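MS5a (Brassica napus, PDB 6L77) is of uncertain function but is linked to meiosis and has cystatin-like folds associated with a non-canonical enhancement of papain. Local coordinates at residues L12-Y17 against V50-T55; L22-M27 against K181-V186; R123-M128 against D165-T170; Y142-F147 against S159-L164. All blocks are in the same frame, centred on the assembly; numbering follows the deposited sequence.

The four contacts are spread along a single nine-stranded antiparallel sheet and the helices packed against it. Contacts 1 and 2 both use helix 12-29, with centres about 18 Å apart; contacts 3 and 4 share strand 161-170 at a like separation. Along the chain contact 1 closes before contacts 3 and 4 open, while contact 4 is nested inside contact 3, and both inside contact 2. Contacts 1 and 3 lie about 29 Å apart between centres. Val186 of contact 2 packs on Val168 of contact 3, so loop 181-186 joins helix 12-29 to the strand 161-170 side of the sheet. His23 of contact 2 probably hydrogen-bonds Tyr142 of contact 4, connecting helices 12-29 and 138-150.

Contact 1: L12-Y17 against V50-T55; sequences LVVKLY and VSYNIT
Tyr52 of strand 49-60 packs against Val13, Val14 and Tyr17 of helix 12-29. From CB the ring leaves with CG anti to the carbonyl carbon (chi1 -75°), and its atoms then meet different neighbours, each obliquely. CD1 lies 3.9 Å from Tyr17 CD2, and CE1 comes near Tyr17 CE2. CE2 is 3.8 Å from Val14 CG2, with CD2 slightly farther from the same methyl. At the tip, OH stands 3.7 Å from Val13 CG1. The two tyrosines form an offset edge-to-face pair, the edge of Tyr17 turned toward the face of Tyr52, with ring planes at 64° and centroids 5.7 Å apart. This is helix-on-sheet packing of the cystatin-like kind, in which a long helix crosses an antiparallel sheet; the axes of segments 12-17 and 50-55 are inclined at 71°. Replacing Tyr52 by an alanine would probably open a gap beside Val13 and Val14 and cost Tyr17 this edge-to-face partner, though Phe83 still meets its ring. Two residues along the strand, Ile54 sends CD1 to within 3.7 Å of Tyr17 CB, while Val14 CG1 rests 3.9 Å from that same Ile54 methyl. Tyr17 OH is hydrogen-bonded to Gln75 on strand 65-75.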
loop_
_atom_site.group_PDB
_atom_site.type_symbol
_atom_site.label_atom_id
_atom_site.label_comp_id
_atom_site.label_asym_id
_atom_site.label_seq_id
_atom_site.Cartn_x
_atom_site.Cartn_y
_atom_site.Cartn_z
ATOM N N LEU A 12 -5.077 12.733 6.662
ATOM C CA LEU A 12 -4.664 11.334 6.685
ATOM C C LEU A 12 -4.109 10.889 5.336
ATOM O O LEU A 12 -3.140 10.131 5.289
ATOM C CB LEU A 12 -5.833 10.446 7.110
ATOM C CG LEU A 12 -5.570 8.934 7.190
ATOM C CD1 LEU A 12 -4.332 8.636 8.021
ATOM C CD2 LEU A 12 -6.780 8.210 7.768
ATOM N N VAL A 13 -4.682 11.371 4.226
ATOM C CA VAL A 13 -4.210 10.916 2.917
ATOM C C VAL A 13 -2.747 11.291 2.717
ATOM O O VAL A 13 -1.972 10.529 2.124
ATOM C CB VAL A 13 -5.110 11.464 1.781
ATOM C CG1 VAL A 13 -5.028 12.984 1.659
ATOM C CG2 VAL A 13 -4.738 10.821 0.450
ATOM N N VAL A 14 -2.336 12.458 3.229
ATOM C CA VAL A 14 -0.946 12.873 3.072
ATOM C C VAL A 14 -0.032 11.981 3.897
ATOM O O VAL A 14 1.048 11.587 3.444
ATOM C CB VAL A 14 -0.794 14.359 3.450
ATOM C CG1 VAL A 14 0.657 14.772 3.410
ATOM C CG2 VAL A 14 -1.609 15.230 2.494
ATOM N N LYS A 15 -0.432 11.671 5.134
ATOM C CA LYS A 15 0.368 10.757 5.941
ATOM C C LYS A 15 0.485 9.397 5.265
ATOM O O LYS A 15 1.570 8.810 5.226
ATOM C CB LYS A 15 -0.246 10.617 7.332
ATOM C CG LYS A 15 0.540 9.682 8.227
ATOM C CD LYS A 15 -0.089 9.550 9.600
ATOM C CE LYS A 15 0.520 8.391 10.369
ATOM N NZ LYS A 15 -0.142 8.234 11.693
ATOM N N LEU A 16 -0.615 8.900 4.693
ATOM C CA LEU A 16 -0.565 7.598 4.031
ATOM C C LEU A 16 0.338 7.640 2.801
ATOM O O LEU A 16 1.149 6.732 2.591
ATOM C CB LEU A 16 -1.982 7.145 3.662
ATOM C CG LEU A 16 -2.905 6.781 4.831
ATOM C CD1 LEU A 16 -4.341 6.563 4.357
ATOM C CD2 LEU A 16 -2.405 5.557 5.571
ATOM N N TYR A 17 0.251 8.705 1.992
ATOM C CA TYR A 17 1.126 8.786 0.823
ATOM C C TYR A 17 2.585 8.973 1.225
ATOM O O TYR A 17 3.485 8.449 0.558
ATOM C CB TYR A 17 0.679 9.911 -0.113
ATOM C CG TYR A 17 -0.563 9.553 -0.885
ATOM C CD1 TYR A 17 -0.941 8.225 -1.028
ATOM C CD2 TYR A 17 -1.367 10.529 -1.467
ATOM C CE1 TYR A 17 -2.090 7.867 -1.730
ATOM C CE2 TYR A 17 -2.526 10.178 -2.181
ATOM C CZ TYR A 17 -2.874 8.845 -2.301
ATOM O OH TYR A 17 -4.003 8.471 -2.995
ATOM N N VAL A 50 -5.095 15.598 -7.835
ATOM C CA VAL A 50 -4.475 14.627 -8.731
ATOM C C VAL A 50 -2.983 14.457 -8.481
ATOM O O VAL A 50 -2.410 13.448 -8.932
ATOM C CB VAL A 50 -4.726 14.989 -10.211
ATOM C CG1 VAL A 50 -6.186 14.814 -10.555
ATOM C CG2 VAL A 50 -4.292 16.433 -10.488
ATOM N N SER A 51 -2.333 15.380 -7.775
ATOM C CA SER A 51 -0.928 15.182 -7.471
ATOM C C SER A 51 -0.604 15.766 -6.108
ATOM O O SER A 51 -1.068 16.852 -5.757
ATOM C CB SER A 51 -0.025 15.803 -8.534
ATOM O OG SER A 51 -0.090 17.203 -8.483
ATOM N N TYR A 52 0.222 15.037 -5.367
ATOM C CA TYR A 52 0.749 15.451 -4.077
ATOM C C TYR A 52 2.264 15.459 -4.177
ATOM O O TYR A 52 2.857 14.478 -4.623
ATOM C CB TYR A 52 0.319 14.500 -2.951
ATOM C CG TYR A 52 -1.121 14.655 -2.526
ATOM C CD1 TYR A 52 -2.137 13.971 -3.183
ATOM C CD2 TYR A 52 -1.467 15.500 -1.474
ATOM C CE1 TYR A 52 -3.460 14.118 -2.796
ATOM C CE2 TYR A 52 -2.785 15.654 -1.079
ATOM C CZ TYR A 52 -3.773 14.960 -1.740
ATOM O OH TYR A 52 -5.074 15.121 -1.343
ATOM N N ASN A 53 2.875 16.570 -3.809
ATOM C CA ASN A 53 4.324 16.671 -3.663
ATOM C C ASN A 53 4.549 16.940 -2.188
ATOM O O ASN A 53 4.252 18.037 -1.707
ATOM C CB ASN A 53 4.895 17.777 -4.551
ATOM C CG ASN A 53 6.372 18.082 -4.268
ATOM O OD1 ASN A 53 7.089 17.300 -3.642
ATOM N ND2 ASN A 53 6.825 19.240 -4.731
ATOM N N ILE A 54 5.035 15.929 -1.470
ATOM C CA ILE A 54 5.078 15.936 -0.015
ATOM C C ILE A 54 6.534 16.011 0.419
ATOM O O ILE A 54 7.372 15.228 -0.050
ATOM C CB ILE A 54 4.413 14.678 0.571
ATOM C CG1 ILE A 54 2.975 14.566 0.090
ATOM C CG2 ILE A 54 4.499 14.676 2.108
ATOM C CD1 ILE A 54 2.392 13.146 0.304
ATOM N N THR A 55 6.828 16.944 1.314
ATOM C CA THR A 55 8.131 17.040 1.952
ATOM C C THR A 55 7.974 16.548 3.383
ATOM O O THR A 55 7.191 17.109 4.157
ATOM C CB THR A 55 8.647 18.480 1.918
ATOM O OG1 THR A 55 8.699 18.933 0.558
ATOM C CG2 THR A 55 10.039 18.567 2.561
#

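Contact 2: L22-M27 against K181-V186; sequences LHRYNM and KSLRNV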
loop_
_atom_site.group_PDB
_atom_site.type_symbol
_atom_site.label_atom_id
_atom_site.label_comp_id
_atom_site.label_asym_id
_atom_site.label_seq_id
_atom_site.Cartn_x
_atom_site.Cartn_y
_atom_site.Cartn_z
ATOM N N LEU A 22 7.921 6.165 1.785
ATOM C CA LEU A 22 8.949 5.506 2.587
ATOM C C LEU A 22 8.992 4.010 2.308
ATOM O O LEU A 22 10.073 3.408 2.307
ATOM C CB LEU A 22 8.699 5.772 4.069
ATOM C CG LEU A 22 8.955 7.226 4.482
ATOM C CD1 LEU A 22 8.558 7.390 5.907
ATOM C CD2 LEU A 22 10.431 7.564 4.316
ATOM N N HIS A 23 7.822 3.403 2.065
ATOM C CA HIS A 23 7.737 1.991 1.685
ATOM C C HIS A 23 8.514 1.712 0.398
ATOM O O HIS A 23 9.289 0.751 0.317
ATOM C CB HIS A 23 6.244 1.630 1.546
ATOM C CG HIS A 23 5.947 0.405 0.737
ATOM N ND1 HIS A 23 6.562 -0.814 0.945
ATOM C CD2 HIS A 23 5.038 0.201 -0.250
ATOM C CE1 HIS A 23 6.064 -1.706 0.102
ATOM N NE2 HIS A 23 5.134 -1.116 -0.632
ATOM N N ARG A 24 8.309 2.532 -0.626
ATOM C CA ARG A 24 9.016 2.334 -1.890
ATOM C C ARG A 24 10.521 2.450 -1.691
ATOM O O ARG A 24 11.286 1.571 -2.111
ATOM C CB ARG A 24 8.515 3.353 -2.925
ATOM C CG ARG A 24 9.302 3.368 -4.244
ATOM C CD ARG A 24 8.654 4.278 -5.275
ATOM N NE ARG A 24 9.379 4.262 -6.551
ATOM C CZ ARG A 24 10.346 5.114 -6.874
ATOM N NH1 ARG A 24 10.708 6.066 -6.028
ATOM N NH2 ARG A 24 10.944 5.025 -8.054
ATOM N N TYR A 25 10.958 3.508 -1.006
ATOM C CA TYR A 25 12.387 3.704 -0.747
ATOM C C TYR A 25 12.971 2.565 0.081
ATOM O O TYR A 25 14.003 1.986 -0.275
ATOM C CB TYR A 25 12.606 5.037 -0.024
ATOM C CG TYR A 25 14.057 5.364 0.190
ATOM C CD1 TYR A 25 14.808 5.972 -0.817
ATOM C CD2 TYR A 25 14.683 5.068 1.398
ATOM C CE1 TYR A 25 16.149 6.277 -0.621
ATOM C CE2 TYR A 25 16.022 5.368 1.601
ATOM C CZ TYR A 25 16.745 5.972 0.587
ATOM O OH TYR A 25 18.074 6.279 0.780
ATOM N N ASN A 26 12.331 2.245 1.205
ATOM C CA ASN A 26 12.870 1.219 2.099
ATOM C C ASN A 26 13.000 -0.121 1.392
ATOM O O ASN A 26 13.967 -0.860 1.617
ATOM C CB ASN A 26 11.981 1.050 3.329
ATOM C CG ASN A 26 12.168 2.154 4.336
ATOM O OD1 ASN A 26 13.246 2.755 4.433
ATOM N ND2 ASN A 26 11.123 2.420 5.113
HETATM N N MSE A 27 12.044 -0.456 0.540
HETATM C CA MSE A 27 12.079 -1.745 -0.128
HETATM C C MSE A 27 13.175 -1.790 -1.169
HETATM O O MSE A 27 13.848 -2.799 -1.329
HETATM C CB MSE A 27 10.721 -2.054 -0.752
HETATM C CG MSE A 27 9.629 -2.194 0.285
HETATM SE SE MSE A 27 9.330 -4.060 0.751
HETATM C CE MSE A 27 8.777 -4.576 -1.038
ATOM N N LYS A 181 9.676 -9.357 0.444
ATOM C CA LYS A 181 10.745 -8.391 0.681
ATOM C C LYS A 181 11.204 -7.629 -0.558
ATOM O O LYS A 181 11.899 -6.623 -0.411
ATOM C CB LYS A 181 11.971 -9.088 1.304
ATOM C CG LYS A 181 11.751 -9.640 2.709
ATOM C CD LYS A 181 13.053 -10.207 3.281
ATOM C CE LYS A 181 12.806 -11.091 4.494
ATOM N NZ LYS A 181 12.288 -10.340 5.664
ATOM N N SER A 182 10.879 -8.081 -1.763
ATOM C CA SER A 182 11.322 -7.387 -2.962
ATOM C C SER A 182 10.176 -6.588 -3.567
ATOM O O SER A 182 9.022 -7.023 -3.553
ATOM C CB SER A 182 11.874 -8.355 -4.002
ATOM O OG SER A 182 10.832 -8.975 -4.714
ATOM N N LEU A 183 10.509 -5.429 -4.131
ATOM C CA LEU A 183 9.505 -4.541 -4.731
ATOM C C LEU A 183 9.201 -5.028 -6.147
ATOM O O LEU A 183 9.709 -4.524 -7.150
ATOM C CB LEU A 183 10.003 -3.101 -4.712
ATOM C CG LEU A 183 8.909 -2.090 -5.049
ATOM C CD1 LEU A 183 7.873 -2.129 -3.954
ATOM C CD2 LEU A 183 9.527 -0.697 -5.192
ATOM N N ARG A 184 8.354 -6.052 -6.224
ATOM C CA ARG A 184 7.961 -6.670 -7.476
ATOM C C ARG A 184 6.442 -6.646 -7.613
ATOM O O ARG A 184 5.720 -6.334 -6.663
ATOM C CB ARG A 184 8.478 -8.120 -7.549
ATOM C CG ARG A 184 8.061 -8.983 -6.358
ATOM C CD ARG A 184 7.778 -10.448 -6.765
ATOM N NE ARG A 184 6.700 -10.519 -7.749
ATOM C CZ ARG A 184 6.784 -11.123 -8.933
ATOM N NH1 ARG A 184 5.736 -11.098 -9.756
ATOM N NH2 ARG A 184 7.902 -11.756 -9.287
ATOM N N ASN A 185 5.954 -7.019 -8.804
ATOM C CA ASN A 185 4.509 -7.061 -9.045
ATOM C C ASN A 185 3.849 -8.093 -8.135
ATOM O O ASN A 185 4.283 -9.241 -8.076
ATOM C CB ASN A 185 4.224 -7.396 -10.504
ATOM C CG ASN A 185 4.620 -6.275 -11.444
ATOM O OD1 ASN A 185 5.047 -5.210 -10.999
ATOM N ND2 ASN A 185 4.489 -6.513 -12.742
ATOM N N VAL A 186 2.808 -7.680 -7.409
ATOM C CA VAL A 186 2.054 -8.596 -6.557
ATOM C C VAL A 186 0.575 -8.245 -6.618
ATOM O O VAL A 186 0.194 -7.099 -6.880
ATOM C CB VAL A 186 2.520 -8.582 -5.078
ATOM C CG1 VAL A 186 3.930 -9.185 -4.910
ATOM C CG2 VAL A 186 2.465 -7.170 -4.508
HETATM O O HOH W 1 13.204 -4.554 -3.788
HETATM O O HOH W 2 13.979 -4.721 0.524
#
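Met27 O, on helix 12-29, accepts hydrogen bonds from two waters that tie it to the segment 181-186. One water, 2.7 Å from Met27 O, also donates to Lys181 O; the other donates to Met27 O and accepts from Leu183 N, 2.9 Å from the water. Beside these bridges lies the selenomethionine side chain of Met27, bent at chi2 (-96°) and again at chi3 (-62°), which brings its CE against the backbone of the turn, 3.5 Å from Ser182 O. The same methyl touches Leu183 CD1 at 3.9 Å. The other Leu183 branch, CD2, stands 4.2 Å from Arg24 CG, on the aliphatic part of an extended arginine whose NE is hydrogen-bonded to His217 O. Leu183 also touches Val212 and Val219 of the sheet, so it joins helix 12-29 to strands 201-212 and 219-227. Helix 176-181 ends just before this point, and the chain turns toward strand 186-195 through an inverse gamma turn centred on Leu183.

Contact 3: R123-M128 against D165-T170; sequences RFLYKM and DVVVET
Arg123 and Glu169 form a side-on salt bridge, one nitrogen to each oxygen. Arg123 NE gives its hydrogen to Glu169 OE2 at 2.8 Å, and NH2 meets the syn lone pair of Glu169 OE1 at 2.9 Å in a straight bond (180°). Guanidinium and carboxylate are nearly coplanar, 17° apart; a bend at chi3 (63°) brings the NE/NH2 edge round to the carboxylate. A water donates to Glu169 OE2 and Thr170 O and accepts from Phe124 N. The backbone bonds belong to an antiparallel ladder that adds strand 124-127 to one margin of the nine-stranded sheet. Tyr126 and Val168 are a hydrogen-bonded pair, with Tyr126 N 2.7 Å from Val168 O and Val168 N 2.9 Å from Tyr126 O, flanked by Thr170 N to Phe124 O and Met128 N to Val166 O. Leu125 with Glu169 and Lys127 with Val167 are non-hydrogen-bonded pairs. Apolar packing differs by face: on that of Leu125, its CD2 rests 4.1 Å from Val167 CG1. On that of Tyr126, the selenomethionine Met128 folds CE to 3.8 Å from Val168 CG2, where Val179 also packs. Thr170 OG1, hydrogen-bonded to Glu172 O, lies at the Tyr126 ring edge, 3.5 Å from CE1.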
loop_
_atom_site.group_PDB
_atom_site.type_symbol
_atom_site.label_atom_id
_atom_site.label_comp_id
_atom_site.label_asym_id
_atom_site.label_seq_id
_atom_site.Cartn_x
_atom_site.Cartn_y
_atom_site.Cartn_z
ATOM N N ARG A 123 -0.433 -20.594 -11.906
ATOM C CA ARG A 123 -0.623 -19.453 -11.025
ATOM C C ARG A 123 0.111 -19.696 -9.709
ATOM O O ARG A 123 0.116 -20.816 -9.191
ATOM C CB ARG A 123 -2.099 -19.212 -10.755
ATOM C CG ARG A 123 -2.885 -18.806 -11.990
ATOM C CD ARG A 123 -4.352 -18.635 -11.674
ATOM N NE ARG A 123 -4.608 -17.556 -10.719
ATOM C CZ ARG A 123 -5.832 -17.239 -10.313
ATOM N NH1 ARG A 123 -6.866 -17.934 -10.785
ATOM N NH2 ARG A 123 -6.024 -16.266 -9.443
ATOM N N PHE A 124 0.718 -18.641 -9.167
ATOM C CA PHE A 124 1.597 -18.763 -7.997
ATOM C C PHE A 124 1.023 -17.955 -6.844
ATOM O O PHE A 124 1.151 -16.731 -6.812
ATOM C CB PHE A 124 3.003 -18.327 -8.382
ATOM C CG PHE A 124 3.460 -18.987 -9.632
ATOM C CD1 PHE A 124 3.646 -20.363 -9.656
ATOM C CD2 PHE A 124 3.603 -18.269 -10.804
ATOM C CE1 PHE A 124 4.029 -21.009 -10.814
ATOM C CE2 PHE A 124 3.977 -18.902 -11.972
ATOM C CZ PHE A 124 4.194 -20.284 -11.979
ATOM N N LEU A 125 0.392 -18.648 -5.895
ATOM C CA LEU A 125 -0.306 -18.019 -4.780
ATOM C C LEU A 125 0.357 -18.400 -3.463
ATOM O O LEU A 125 0.735 -19.555 -3.262
ATOM C CB LEU A 125 -1.794 -18.423 -4.762
ATOM C CG LEU A 125 -2.605 -17.758 -5.886
ATOM C CD1 LEU A 125 -2.528 -18.574 -7.157
ATOM C CD2 LEU A 125 -4.056 -17.563 -5.473
ATOM N N TYR A 126 0.491 -17.424 -2.571
ATOM C CA TYR A 126 1.211 -17.593 -1.313
ATOM C C TYR A 126 0.251 -17.289 -0.174
ATOM O O TYR A 126 -0.131 -16.130 0.021
ATOM C CB TYR A 126 2.440 -16.677 -1.265
ATOM C CG TYR A 126 3.416 -16.960 -2.379
ATOM C CD1 TYR A 126 3.161 -16.532 -3.678
ATOM C CD2 TYR A 126 4.585 -17.677 -2.145
ATOM C CE1 TYR A 126 4.037 -16.820 -4.712
ATOM C CE2 TYR A 126 5.471 -17.954 -3.171
ATOM C CZ TYR A 126 5.189 -17.508 -4.455
ATOM O OH TYR A 126 6.049 -17.782 -5.504
ATOM N N LYS A 127 -0.146 -18.329 0.561
ATOM C CA LYS A 127 -0.975 -18.179 1.755
ATOM C C LYS A 127 -0.074 -17.770 2.911
ATOM O O LYS A 127 0.710 -18.585 3.420
ATOM C CB LYS A 127 -1.710 -19.475 2.096
ATOM C CG LYS A 127 -2.616 -20.031 1.013
ATOM C CD LYS A 127 -3.389 -21.252 1.537
ATOM C CE LYS A 127 -4.033 -22.060 0.416
ATOM N NZ LYS A 127 -4.825 -23.222 0.925
HETATM N N MSE A 128 -0.197 -16.522 3.338
HETATM C CA MSE A 128 0.709 -15.970 4.342
HETATM C C MSE A 128 0.339 -16.416 5.746
HETATM O O MSE A 128 -0.831 -16.650 6.046
HETATM C CB MSE A 128 0.723 -14.443 4.269
HETATM C CG MSE A 128 1.327 -13.893 2.976
HETATM SE SE MSE A 128 3.061 -14.754 2.539
HETATM C CE MSE A 128 3.402 -13.833 0.830
ATOM N N ASP A 165 -6.316 -12.968 7.434
ATOM C CA ASP A 165 -5.799 -13.859 6.405
ATOM C C ASP A 165 -5.257 -13.005 5.271
ATOM O O ASP A 165 -5.807 -11.936 4.977
ATOM C CB ASP A 165 -6.895 -14.806 5.896
ATOM C CG ASP A 165 -6.344 -15.958 5.081
ATOM O OD1 ASP A 165 -5.103 -16.145 5.064
ATOM O OD2 ASP A 165 -7.160 -16.679 4.459
ATOM N N VAL A 166 -4.162 -13.457 4.662
ATOM C CA VAL A 166 -3.527 -12.731 3.564
ATOM C C VAL A 166 -3.079 -13.753 2.531
ATOM O O VAL A 166 -2.467 -14.763 2.884
ATOM C CB VAL A 166 -2.324 -11.882 4.028
ATOM C CG1 VAL A 166 -1.647 -11.207 2.837
ATOM C CG2 VAL A 166 -2.750 -10.831 5.037
ATOM N N VAL A 167 -3.390 -13.500 1.265
ATOM C CA VAL A 167 -2.898 -14.310 0.157
ATOM C C VAL A 167 -2.262 -13.358 -0.844
ATOM O O VAL A 167 -2.835 -12.311 -1.145
ATOM C CB VAL A 167 -4.031 -15.125 -0.501
ATOM C CG1 VAL A 167 -3.566 -15.768 -1.807
ATOM C CG2 VAL A 167 -4.558 -16.181 0.474
ATOM N N VAL A 168 -1.076 -13.703 -1.343
ATOM C CA VAL A 168 -0.398 -12.899 -2.356
ATOM C C VAL A 168 -0.212 -13.745 -3.606
ATOM O O VAL A 168 0.173 -14.916 -3.516
ATOM C CB VAL A 168 0.964 -12.374 -1.861
ATOM C CG1 VAL A 168 1.641 -11.570 -2.966
ATOM C CG2 VAL A 168 0.785 -11.507 -0.609
ATOM N N GLU A 169 -0.477 -13.153 -4.769
ATOM C CA GLU A 169 -0.279 -13.821 -6.046
ATOM C C GLU A 169 0.786 -13.079 -6.839
ATOM O O GLU A 169 0.756 -11.842 -6.938
ATOM C CB GLU A 169 -1.583 -13.927 -6.852
ATOM C CG GLU A 169 -1.376 -14.601 -8.213
ATOM C CD GLU A 169 -2.661 -15.068 -8.895
ATOM O OE1 GLU A 169 -3.762 -14.773 -8.384
ATOM O OE2 GLU A 169 -2.560 -15.741 -9.946
ATOM N N THR A 170 1.730 -13.836 -7.391
ATOM C CA THR A 170 2.793 -13.310 -8.232
ATOM C C THR A 170 2.649 -13.863 -9.639
ATOM O O THR A 170 1.925 -14.828 -9.886
ATOM C CB THR A 170 4.184 -13.677 -7.697
ATOM O OG1 THR A 170 4.314 -15.101 -7.697
ATOM C CG2 THR A 170 4.385 -13.142 -6.279
HETATM O O HOH W 3 0.020 -16.246 -10.842
#

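Contact 4: Y142-F147 against S159-L164; sequences YMEISF and SDLKIL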
loop_
_atom_site.group_PDB
_atom_site.type_symbol
_atom_site.label_atom_id
_atom_site.label_comp_id
_atom_site.label_asym_id
_atom_site.label_seq_id
_atom_site.Cartn_x
_atom_site.Cartn_y
_atom_site.Cartn_z
ATOM N N TYR A 142 -1.264 -1.455 3.049
ATOM C CA TYR A 142 -2.212 -1.534 1.938
ATOM C C TYR A 142 -3.629 -1.727 2.459
ATOM O O TYR A 142 -4.581 -1.154 1.911
ATOM C CB TYR A 142 -1.845 -2.656 0.962
ATOM C CG TYR A 142 -0.544 -2.492 0.173
ATOM C CD1 TYR A 142 0.385 -1.493 0.484
ATOM C CD2 TYR A 142 -0.251 -3.353 -0.884
ATOM C CE1 TYR A 142 1.579 -1.365 -0.251
ATOM C CE2 TYR A 142 0.930 -3.236 -1.611
ATOM C CZ TYR A 142 1.841 -2.247 -1.287
ATOM O OH TYR A 142 3.006 -2.146 -2.005
HETATM N N MSE A 143 -3.787 -2.498 3.535
HETATM C CA MSE A 143 -5.095 -2.605 4.200
HETATM C C MSE A 143 -5.602 -1.243 4.695
HETATM O O MSE A 143 -6.767 -0.883 4.505
HETATM C CB MSE A 143 -5.024 -3.575 5.386
HETATM C CG MSE A 143 -6.295 -3.580 6.248
HETATM SE SE MSE A 143 -6.088 -4.645 7.892
HETATM C CE MSE A 143 -4.644 -3.626 8.742
ATOM N N GLU A 144 -4.713 -0.485 5.340
ATOM C CA GLU A 144 -5.118 0.808 5.885
ATOM C C GLU A 144 -5.552 1.768 4.784
ATOM O O GLU A 144 -6.547 2.490 4.936
ATOM C CB GLU A 144 -3.979 1.399 6.715
ATOM C CG GLU A 144 -3.799 0.645 8.020
ATOM C CD GLU A 144 -2.644 1.158 8.858
ATOM O OE1 GLU A 144 -1.867 2.008 8.366
ATOM O OE2 GLU A 144 -2.518 0.698 10.013
ATOM N N ILE A 145 -4.828 1.793 3.666
ATOM C CA ILE A 145 -5.225 2.661 2.561
ATOM C C ILE A 145 -6.553 2.201 1.971
ATOM O O ILE A 145 -7.403 3.024 1.612
ATOM C CB ILE A 145 -4.113 2.712 1.497
ATOM C CG1 ILE A 145 -2.836 3.288 2.114
ATOM C CG2 ILE A 145 -4.551 3.568 0.315
ATOM C CD1 ILE A 145 -1.627 3.201 1.222
ATOM N N SER A 146 -6.758 0.885 1.877
ATOM C CA SER A 146 -8.030 0.360 1.388
ATOM C C SER A 146 -9.178 0.764 2.301
ATOM O O SER A 146 -10.241 1.194 1.834
ATOM C CB SER A 146 -7.957 -1.167 1.275
ATOM O OG SER A 146 -6.920 -1.566 0.398
ATOM N N PHE A 147 -8.990 0.611 3.615
ATOM C CA PHE A 147 -10.043 0.975 4.561
ATOM C C PHE A 147 -10.366 2.464 4.476
ATOM O O PHE A 147 -11.541 2.859 4.502
ATOM C CB PHE A 147 -9.613 0.592 5.981
ATOM C CG PHE A 147 -10.652 0.892 7.032
ATOM C CD1 PHE A 147 -11.848 0.187 7.066
ATOM C CD2 PHE A 147 -10.434 1.882 7.974
ATOM C CE1 PHE A 147 -12.808 0.471 8.022
ATOM C CE2 PHE A 147 -11.400 2.170 8.942
ATOM C CZ PHE A 147 -12.578 1.465 8.960
ATOM N N SER A 159 -6.169 1.267 14.503
ATOM C CA SER A 159 -6.017 0.194 15.476
ATOM C C SER A 159 -7.288 -0.632 15.639
ATOM O O SER A 159 -7.248 -1.668 16.312
ATOM C CB SER A 159 -5.573 0.764 16.826
ATOM O OG SER A 159 -6.614 1.496 17.441
ATOM N N ASP A 160 -8.407 -0.207 15.041
ATOM C CA ASP A 160 -9.608 -1.035 15.016
ATOM C C ASP A 160 -9.503 -2.194 14.033
ATOM O O ASP A 160 -10.379 -3.067 14.040
ATOM C CB ASP A 160 -10.837 -0.199 14.651
ATOM C CG ASP A 160 -11.138 0.889 15.666
ATOM O OD1 ASP A 160 -10.671 0.778 16.821
ATOM O OD2 ASP A 160 -11.858 1.847 15.308
ATOM N N LEU A 161 -8.479 -2.215 13.184
ATOM C CA LEU A 161 -8.355 -3.212 12.131
ATOM C C LEU A 161 -7.482 -4.365 12.603
ATOM O O LEU A 161 -6.444 -4.149 13.236
ATOM C CB LEU A 161 -7.759 -2.591 10.868
ATOM C CG LEU A 161 -8.481 -1.355 10.342
ATOM C CD1 LEU A 161 -7.848 -0.891 9.032
ATOM C CD2 LEU A 161 -9.978 -1.648 10.170
ATOM N N LYS A 162 -7.902 -5.588 12.278
ATOM C CA LYS A 162 -7.168 -6.793 12.653
ATOM C C LYS A 162 -7.095 -7.731 11.459
ATOM O O LYS A 162 -8.130 -8.202 10.979
ATOM C CB LYS A 162 -7.840 -7.495 13.835
ATOM C CG LYS A 162 -7.221 -8.836 14.176
ATOM C CD LYS A 162 -7.948 -9.500 15.323
ATOM C CE LYS A 162 -7.319 -10.834 15.668
ATOM N NZ LYS A 162 -8.143 -11.583 16.656
ATOM N N ILE A 163 -5.879 -8.036 11.006
ATOM C CA ILE A 163 -5.712 -8.921 9.854
ATOM C C ILE A 163 -6.023 -10.359 10.245
ATOM O O ILE A 163 -5.533 -10.868 11.261
ATOM C CB ILE A 163 -4.291 -8.806 9.286
ATOM C CG1 ILE A 163 -4.005 -7.377 8.827
ATOM C CG2 ILE A 163 -4.115 -9.778 8.139
ATOM C CD1 ILE A 163 -2.589 -7.166 8.344
ATOM N N LEU A 164 -6.833 -11.034 9.429
ATOM C CA LEU A 164 -7.164 -12.434 9.668
ATOM C C LEU A 164 -6.519 -13.389 8.682
ATOM O O LEU A 164 -6.196 -14.518 9.063
ATOM C CB LEU A 164 -8.681 -12.648 9.624
ATOM C CG LEU A 164 -9.506 -11.846 10.628
ATOM C CD1 LEU A 164 -10.979 -12.139 10.431
ATOM C CD2 LEU A 164 -9.079 -12.179 12.041
#
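Helix 138-150 lies against the antiparallel sheet of this cystatin-like fold, and brings Met143 and Phe147, one turn apart, against Leu161 and Ile163 at the start of strand 161-170. Leu161 CD2 stands over the centre of the Phe147 ring, a CH-pi contact 3.9 Å from the centroid and 4° off the ring normal. Its other methyl, CD1, is 3.8 Å from Phe147 CB, so both leucine branches bear on the phenylalanine. The ring gets there with CG anti to the backbone N (chi1 -178°); the Phe147 side chain also touches Tyr192 and Gln194 of the neighbouring strand 186-195. A serine in place of Phe147 would probably leave both methyls of Leu161 short of apolar cover and open a gap at this end of the helix. Selenomethionine Met143 slides past Leu161 in the opposite direction, its CE 3.9 Å from Leu161 CB. Ile163 CG1 meets the selenium itself, 3.6 Å from Met143 SE.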